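DNA-binding protein (Silicibacter pomeroyi, PDB 3EUS) probably binds DNA through a helix-turn-helix domain of the XRE/Cro-C1 type. Local coordinates at residues 41-46 against 50-55; 31-36 against 60-65; 16-21 against 72-77. One frame throughout, in Å; residues are numbered along the deposited sequence.

From the N terminus, helix 10-25 brings 16-21 to meet 72-77 of helix 72-81; contact 3 thereby closes the longest loop, with 50 residues between its segments. Within that loop contact 2 joins helix 30-36 to helix 56-65, and within the span that contact 2 closes lies contact 1, the local closure of helix 41-48 by the loop that follows it. None of the three cross. They meet in a shared core: Val-44 of contact 1 packs on Trp-62 of contact 2, Trp-62 reaches Leu-19 of contact 3, and Leu-54 of contact 1 touches Leu-19 as well. Together they bind all five helices into one bundle.

Contact 1: 41-46 against 50-55; sequences QSFVAK and RERRLD
Phe-43 directs its ring edge at the guanidinium of Arg-52: Phe-43 CE1 lies over one face of that group, 3.4 Å from Arg-52 CZ, and the two planes stand 69° apart. This is an edge-to-face meeting in which the ring supplies the edge and the arginine the face. The ring reaches this place because CG is anti to the backbone N (chi1 172°), and Phe-43 CZ continues to Leu-54 CD1 at 3.8 Å, where the two side chains run roughly perpendicular. Trp-62 touches the same ring from helix 56-65, and Lys-39 makes a cation-pi contact with it. Further along, Lys-46 ends the segment with a carbonyl that grips the returning chain. Glu-51 N donates to Lys-46 O at 2.8 Å, and Arg-52 N adds a longer bond to Lys-46 O at 3.2 Å, coming from above the carbonyl plane on the same face. The first of these belongs to a Schellman motif that ends the helix, with Arg-50, at positive phi, as its C-prime residue. Beside this turn the aliphatic part of Lys-46 is flanked by Glu-51 and Arg-52, Lys-46 CB lying 3.8 Å from Glu-51 CB and 3.9 Å from Arg-52 CB. Lys-46 NZ stays 5.4 Å from Glu-51 OE1, so any attraction there is probably diffuse. Arg-52 instead spends its charge on Glu-58, through a salt bridge from NH2. The chemistry thus combines a doubly used carbonyl with an arginine anchored by that carboxylate, which is likely to help hold the guanidinium face against the Phe-43 edge.

Contact 2: 31-36 against 60-65; sequences ADLAER and AKWMAA
Leu-33 and Arg-36 face Trp-62 and Ala-65 across two helical segments whose axes come within 10.0 Å and whose N-to-C directions differ by 119°. The backbones draw nearest at their C-terminal ends, with Arg-36 CA 6.4 Å from Ala-65 CA. Leu-33 divides its two methyls between the partners. Leu-33 CD2 sits over one face of the Trp-62 indole, 3.7 Å from the centroid of the six-membered ring and 23° off its normal, a CH-pi contact displaced toward the rim. Leu-33 CD1 meets Ala-65 CB at 3.5 Å. Trp-62 CG lies anti to its own backbone N, which swings the indole out from helix 56-65 so that one face meets Leu-33 CD2. As in other XRE-type domains, helices 30-36 and 41-48 probably form the helix-turn-helix itself, and here helix 56-65 packs against both: Trp-62 also touches Val-44 and Val-47, while its NE1 donates to Leu-19 O of helix 10-25. A leucine in place of Trp-62 would probably leave Leu-33 CD2 without an aromatic face to rest on and Leu-19 O without this donor. At the exposed margin the extended side chain of Arg-36 runs past the small Ala-65, Arg-36 CB lying 4.1 Å from Ala-65 CB, and turns an edge of its guanidinium to the helix end. Arg-36 NH1 donates to Ala-65 O at 2.7 Å in a somewhat bent bond. The oxygen lies practically in the guanidinium plane, and the donor approaches it nearly head-on, at a C=O...N angle of 170°.

Contact 3: 16-21 against 72-77; sequences CQRLRQ and VSEIVA
Arg-18 reaches across to Glu-74 and Ile-75, linking the first helix of the helix-turn-helix domain, 10-25, to the closing helix 72-81. Both terminal nitrogens of the guanidinium converge end-on on a single carboxylate oxygen: Arg-18 NH1 and Arg-18 NH2 each donate a somewhat bent hydrogen bond of 3.0 Å to Glu-74 OE1, within a salt bridge. OE1 therefore accepts two bonds, its anti lone pair serving NH1 while NH2 meets it nearly along the C-O bond. It stays close to the guanidinium plane, 11° out, although the carboxylate plane is turned 47° from that of the arginine. NH1 has a further hydrogen-bond partner in Tyr-14 OH, one turn earlier on the same helix, which probably helps fix the group's rotation. The arginine chain bends at chi2 and chi3, folding its guanidinium over Ile-75. The polar edge thus faces the exposed Glu-74, while an apolar side chain covers one face. Val-71 also touches Arg-18, and Met-63 of helix 56-65 packs on the buried Ile-75. Ile-75 CD1 approaches Arg-18 CB at 3.9 Å, and Ile-75 CG1 lies over the centre of the guanidinium, 3.6 Å from Arg-18 CZ.

Contact 1: 41-46 against 50-55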
# COMPACT_ATOMS: atom_id res chain seq x y z
N GLN A 41 3.10 -2.70 20.37
CA GLN A 41 4.44 -2.80 19.78
C GLN A 41 4.57 -3.97 18.80
O GLN A 41 5.27 -3.87 17.76
CB GLN A 41 5.47 -2.88 20.89
CG GLN A 41 6.90 -3.13 20.46
CD GLN A 41 7.88 -3.28 21.63
OE1 GLN A 41 7.73 -2.65 22.69
NE2 GLN A 41 8.89 -4.11 21.44
N SER A 42 3.90 -5.07 19.13
CA SER A 42 3.88 -6.30 18.31
C SER A 42 3.40 -6.08 16.88
O SER A 42 3.86 -6.75 15.97
CB SER A 42 3.04 -7.41 18.99
OG SER A 42 1.65 -7.12 18.97
N PHE A 43 2.53 -5.09 16.67
CA PHE A 43 2.11 -4.75 15.32
C PHE A 43 3.26 -4.30 14.44
O PHE A 43 3.44 -4.84 13.34
CB PHE A 43 1.00 -3.67 15.35
CG PHE A 43 0.64 -3.11 13.99
CD1 PHE A 43 -0.22 -3.79 13.15
CD2 PHE A 43 1.15 -1.90 13.57
CE1 PHE A 43 -0.57 -3.27 11.92
CE2 PHE A 43 0.79 -1.36 12.31
CZ PHE A 43 -0.04 -2.04 11.48
N VAL A 44 4.06 -3.37 14.96
CA VAL A 44 5.23 -2.86 14.27
C VAL A 44 6.27 -3.98 14.06
O VAL A 44 6.73 -4.16 12.93
CB VAL A 44 5.83 -1.66 14.98
CG1 VAL A 44 7.19 -1.20 14.31
CG2 VAL A 44 4.80 -0.50 14.95
N ALA A 45 6.58 -4.72 15.11
CA ALA A 45 7.56 -5.83 14.97
C ALA A 45 7.09 -6.84 13.91
O ALA A 45 7.89 -7.28 13.06
CB ALA A 45 7.79 -6.55 16.30
N LYS A 46 5.82 -7.20 13.96
CA LYS A 46 5.29 -8.19 13.06
C LYS A 46 5.26 -7.72 11.62
O LYS A 46 5.62 -8.47 10.70
CB LYS A 46 3.92 -8.69 13.48
CG LYS A 46 3.99 -9.65 14.65
CD LYS A 46 2.60 -10.00 15.17
CE LYS A 46 2.65 -11.14 16.18
NZ LYS A 46 1.34 -11.77 16.39
N ARG A 50 7.63 -9.45 8.47
CA ARG A 50 6.82 -10.13 7.47
C ARG A 50 5.94 -11.20 8.14
O ARG A 50 5.73 -12.30 7.62
CB ARG A 50 7.74 -10.71 6.38
CG ARG A 50 8.52 -9.59 5.66
CD ARG A 50 9.65 -10.02 4.78
NE ARG A 50 10.63 -10.82 5.46
CZ ARG A 50 10.72 -12.13 5.40
NH1 ARG A 50 9.93 -12.82 4.57
NH2 ARG A 50 11.62 -12.75 6.14
N GLU A 51 5.54 -10.88 9.37
CA GLU A 51 4.67 -11.71 10.19
C GLU A 51 3.22 -11.20 10.20
O GLU A 51 2.32 -11.91 10.70
CB GLU A 51 5.21 -11.77 11.60
CG GLU A 51 6.26 -12.89 11.80
CD GLU A 51 6.90 -12.86 13.16
OE1 GLU A 51 6.20 -12.51 14.12
OE2 GLU A 51 8.09 -13.20 13.28
N ARG A 52 3.02 -9.97 9.71
CA ARG A 52 1.70 -9.40 9.46
C ARG A 52 1.69 -8.60 8.18
O ARG A 52 2.62 -7.86 7.88
CB ARG A 52 1.27 -8.50 10.62
CG ARG A 52 -0.21 -8.04 10.46
CD ARG A 52 -0.55 -7.03 11.46
NE ARG A 52 -1.95 -6.56 11.37
CZ ARG A 52 -2.46 -5.74 10.43
NH1 ARG A 52 -1.76 -5.31 9.37
NH2 ARG A 52 -3.74 -5.36 10.55
N ARG A 53 0.61 -8.76 7.42
CA ARG A 53 0.38 -8.06 6.18
C ARG A 53 -0.05 -6.59 6.44
O ARG A 53 -0.63 -6.29 7.48
CB ARG A 53 -0.71 -8.82 5.44
CG ARG A 53 -0.84 -8.55 3.95
CD ARG A 53 -2.31 -8.80 3.45
NE ARG A 53 -3.24 -7.88 4.13
CZ ARG A 53 -4.28 -7.24 3.58
NH1 ARG A 53 -4.63 -7.40 2.30
NH2 ARG A 53 -5.00 -6.43 4.35
N LEU A 54 0.27 -5.68 5.52
CA LEU A 54 -0.12 -4.25 5.65
C LEU A 54 -1.07 -3.87 4.53
O LEU A 54 -0.76 -4.06 3.37
CB LEU A 54 1.14 -3.36 5.62
CG LEU A 54 1.14 -2.08 6.43
CD1 LEU A 54 1.10 -2.34 7.92
CD2 LEU A 54 2.32 -1.19 6.07
N ASP A 55 -2.24 -3.30 4.82
CA ASP A 55 -3.05 -2.76 3.75
C ASP A 55 -2.62 -1.31 3.41
O ASP A 55 -1.70 -0.78 4.04
CB ASP A 55 -4.58 -2.92 3.99
CG ASP A 55 -5.17 -1.94 4.99
OD1 ASP A 55 -4.60 -0.86 5.26
OD2 ASP A 55 -6.28 -2.24 5.53

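Contact 2: 31-36 against 60-65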
# COMPACT_ATOMS: atom_id res chain seq x y z
N ALA A 31 8.17 0.59 19.64
CA ALA A 31 7.17 1.04 20.62
C ALA A 31 6.63 2.44 20.33
O ALA A 31 5.42 2.67 20.45
CB ALA A 31 7.74 0.97 22.05
N ASP A 32 7.56 3.36 20.01
CA ASP A 32 7.27 4.78 19.74
C ASP A 32 6.34 4.90 18.54
O ASP A 32 5.35 5.65 18.57
CB ASP A 32 8.56 5.52 19.39
CG ASP A 32 9.48 5.78 20.57
OD1 ASP A 32 9.02 5.85 21.75
OD2 ASP A 32 10.70 6.00 20.27
N LEU A 33 6.65 4.13 17.49
CA LEU A 33 5.87 4.14 16.28
C LEU A 33 4.50 3.53 16.56
O LEU A 33 3.48 4.09 16.12
CB LEU A 33 6.58 3.44 15.10
CG LEU A 33 5.75 3.36 13.82
CD1 LEU A 33 5.18 4.77 13.35
CD2 LEU A 33 6.44 2.57 12.64
N ALA A 34 4.46 2.40 17.27
CA ALA A 34 3.18 1.75 17.56
C ALA A 34 2.27 2.71 18.36
O ALA A 34 1.08 2.80 18.09
CB ALA A 34 3.36 0.43 18.29
N GLU A 35 2.86 3.45 19.27
CA GLU A 35 2.10 4.39 20.12
C GLU A 35 1.45 5.43 19.20
O GLU A 35 0.23 5.73 19.31
CB GLU A 35 3.03 5.09 21.13
CG GLU A 35 3.26 4.36 22.45
CD GLU A 35 2.10 4.40 23.42
OE1 GLU A 35 1.57 5.50 23.75
OE2 GLU A 35 1.73 3.32 23.91
N ARG A 36 2.22 5.92 18.23
CA ARG A 36 1.70 6.91 17.28
C ARG A 36 0.60 6.35 16.40
O ARG A 36 -0.26 7.11 15.95
CB ARG A 36 2.78 7.50 16.39
CG ARG A 36 3.81 8.34 17.10
CD ARG A 36 4.81 8.84 16.08
NE ARG A 36 5.75 9.77 16.69
CZ ARG A 36 6.60 10.53 16.01
NH1 ARG A 36 6.66 10.49 14.68
NH2 ARG A 36 7.39 11.37 16.67
N ALA A 60 -0.36 4.13 4.60
CA ALA A 60 -0.47 5.58 4.65
C ALA A 60 -0.23 6.07 6.07
O ALA A 60 0.51 7.05 6.28
CB ALA A 60 -1.89 6.03 4.07
N LYS A 61 -0.88 5.45 7.06
CA LYS A 61 -0.76 5.94 8.41
C LYS A 61 0.68 5.76 8.95
O LYS A 61 1.20 6.61 9.68
CB LYS A 61 -1.77 5.25 9.31
CG LYS A 61 -3.28 5.67 9.03
CD LYS A 61 -4.21 4.76 9.81
CE LYS A 61 -5.71 5.15 9.65
NZ LYS A 61 -6.66 4.34 10.50
N TRP A 62 1.26 4.64 8.65
CA TRP A 62 2.67 4.30 9.09
C TRP A 62 3.61 5.36 8.50
O TRP A 62 4.45 5.93 9.19
CB TRP A 62 3.05 2.94 8.53
CG TRP A 62 4.40 2.37 8.91
CD1 TRP A 62 5.63 2.81 8.51
CD2 TRP A 62 4.64 1.15 9.61
NE1 TRP A 62 6.62 1.97 8.97
CE2 TRP A 62 6.04 0.95 9.66
CE3 TRP A 62 3.81 0.23 10.23
CZ2 TRP A 62 6.61 -0.13 10.31
CZ3 TRP A 62 4.37 -0.86 10.84
CH2 TRP A 62 5.78 -1.03 10.88
N MET A 63 3.50 5.61 7.19
CA MET A 63 4.41 6.53 6.55
C MET A 63 4.23 7.95 7.06
O MET A 63 5.18 8.65 7.27
CB MET A 63 4.30 6.43 5.01
CG MET A 63 4.81 5.07 4.48
SD MET A 63 6.49 4.53 4.91
CE MET A 63 7.49 5.85 4.20
N ALA A 64 2.99 8.37 7.29
CA ALA A 64 2.72 9.66 7.90
C ALA A 64 3.26 9.78 9.30
O ALA A 64 3.78 10.86 9.67
CB ALA A 64 1.15 9.96 7.94
N ALA A 65 3.15 8.73 10.08
CA ALA A 65 3.68 8.73 11.47
C ALA A 65 5.20 8.79 11.49
O ALA A 65 5.78 9.25 12.46
CB ALA A 65 3.19 7.49 12.27

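Contact 3: 16-21 against 72-77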
# COMPACT_ATOMS: atom_id res chain seq x y z
N CYS A 16 9.24 -4.06 3.37
CA CYS A 16 9.48 -4.16 4.79
C CYS A 16 10.72 -3.41 5.15
O CYS A 16 10.75 -2.78 6.21
CB CYS A 16 9.54 -5.60 5.21
SG CYS A 16 7.81 -6.19 5.32
N GLN A 17 11.74 -3.50 4.31
CA GLN A 17 12.95 -2.74 4.52
C GLN A 17 12.63 -1.24 4.58
O GLN A 17 13.14 -0.50 5.44
CB GLN A 17 13.98 -3.09 3.39
CG GLN A 17 15.15 -2.20 3.30
CD GLN A 17 15.95 -2.10 4.57
OE1 GLN A 17 16.63 -1.07 4.81
NE2 GLN A 17 15.95 -3.18 5.36
N ARG A 18 11.85 -0.77 3.63
CA ARG A 18 11.47 0.67 3.59
C ARG A 18 10.61 1.07 4.77
O ARG A 18 10.78 2.19 5.27
CB ARG A 18 10.73 1.05 2.30
CG ARG A 18 11.52 0.94 1.03
CD ARG A 18 12.92 1.67 1.11
NE ARG A 18 12.71 3.11 1.26
CZ ARG A 18 12.72 4.00 0.25
NH1 ARG A 18 12.87 3.61 -1.00
NH2 ARG A 18 12.60 5.30 0.52
N LEU A 19 9.73 0.19 5.24
CA LEU A 19 8.90 0.52 6.42
C LEU A 19 9.80 0.71 7.62
O LEU A 19 9.70 1.70 8.40
CB LEU A 19 7.91 -0.57 6.66
CG LEU A 19 6.74 -0.60 5.70
CD1 LEU A 19 5.92 -1.86 5.99
CD2 LEU A 19 5.94 0.67 5.85
N ARG A 20 10.72 -0.22 7.79
CA ARG A 20 11.64 -0.16 8.92
C ARG A 20 12.54 1.06 8.80
O ARG A 20 12.81 1.74 9.79
CB ARG A 20 12.49 -1.46 9.05
CG ARG A 20 13.56 -1.39 10.12
CD ARG A 20 14.43 -2.70 10.21
NE ARG A 20 14.76 -3.26 8.88
CZ ARG A 20 14.15 -4.33 8.35
NH1 ARG A 20 13.25 -5.05 9.06
NH2 ARG A 20 14.51 -4.77 7.14
N GLN A 21 13.08 1.32 7.60
CA GLN A 21 14.02 2.42 7.45
C GLN A 21 13.32 3.78 7.65
O GLN A 21 13.91 4.69 8.26
CB GLN A 21 14.75 2.33 6.10
CG GLN A 21 16.26 2.76 6.12
CD GLN A 21 17.09 2.18 7.27
OE1 GLN A 21 17.30 0.95 7.38
NE2 GLN A 21 17.59 3.07 8.13
N VAL A 72 6.87 8.10 -0.37
CA VAL A 72 5.81 7.16 -0.75
C VAL A 72 5.89 6.84 -2.27
O VAL A 72 5.86 5.69 -2.68
CB VAL A 72 4.41 7.67 -0.30
CG1 VAL A 72 3.27 6.91 -1.01
CG2 VAL A 72 4.20 7.45 1.31
N SER A 73 6.00 7.90 -3.11
CA SER A 73 5.97 7.69 -4.56
C SER A 73 7.13 6.77 -4.99
O SER A 73 6.97 5.87 -5.80
CB SER A 73 5.99 9.05 -5.28
OG SER A 73 6.02 8.84 -6.63
N GLU A 74 8.31 7.00 -4.44
CA GLU A 74 9.49 6.20 -4.74
C GLU A 74 9.31 4.74 -4.33
O GLU A 74 9.64 3.87 -5.10
CB GLU A 74 10.65 6.78 -4.00
CG GLU A 74 12.07 6.21 -4.26
CD GLU A 74 13.07 6.87 -3.27
OE1 GLU A 74 13.33 6.32 -2.16
OE2 GLU A 74 13.56 7.98 -3.57
N ILE A 75 8.85 4.51 -3.11
CA ILE A 75 8.58 3.14 -2.58
C ILE A 75 7.63 2.37 -3.53
O ILE A 75 7.95 1.28 -4.02
CB ILE A 75 8.04 3.21 -1.17
CG1 ILE A 75 9.12 3.79 -0.21
CG2 ILE A 75 7.54 1.78 -0.71
CD1 ILE A 75 8.62 4.14 1.17
N VAL A 76 6.51 3.00 -3.87
CA VAL A 76 5.46 2.35 -4.65
C VAL A 76 5.91 2.13 -6.09
O VAL A 76 5.74 1.06 -6.64
CB VAL A 76 4.14 3.19 -4.57
CG1 VAL A 76 3.09 2.69 -5.62
CG2 VAL A 76 3.58 3.31 -3.16
N ALA A 77 6.60 3.12 -6.70
CA ALA A 77 7.12 2.94 -8.05
C ALA A 77 8.16 1.83 -8.11
O ALA A 77 8.23 1.10 -9.10
CB ALA A 77 7.75 4.28 -8.59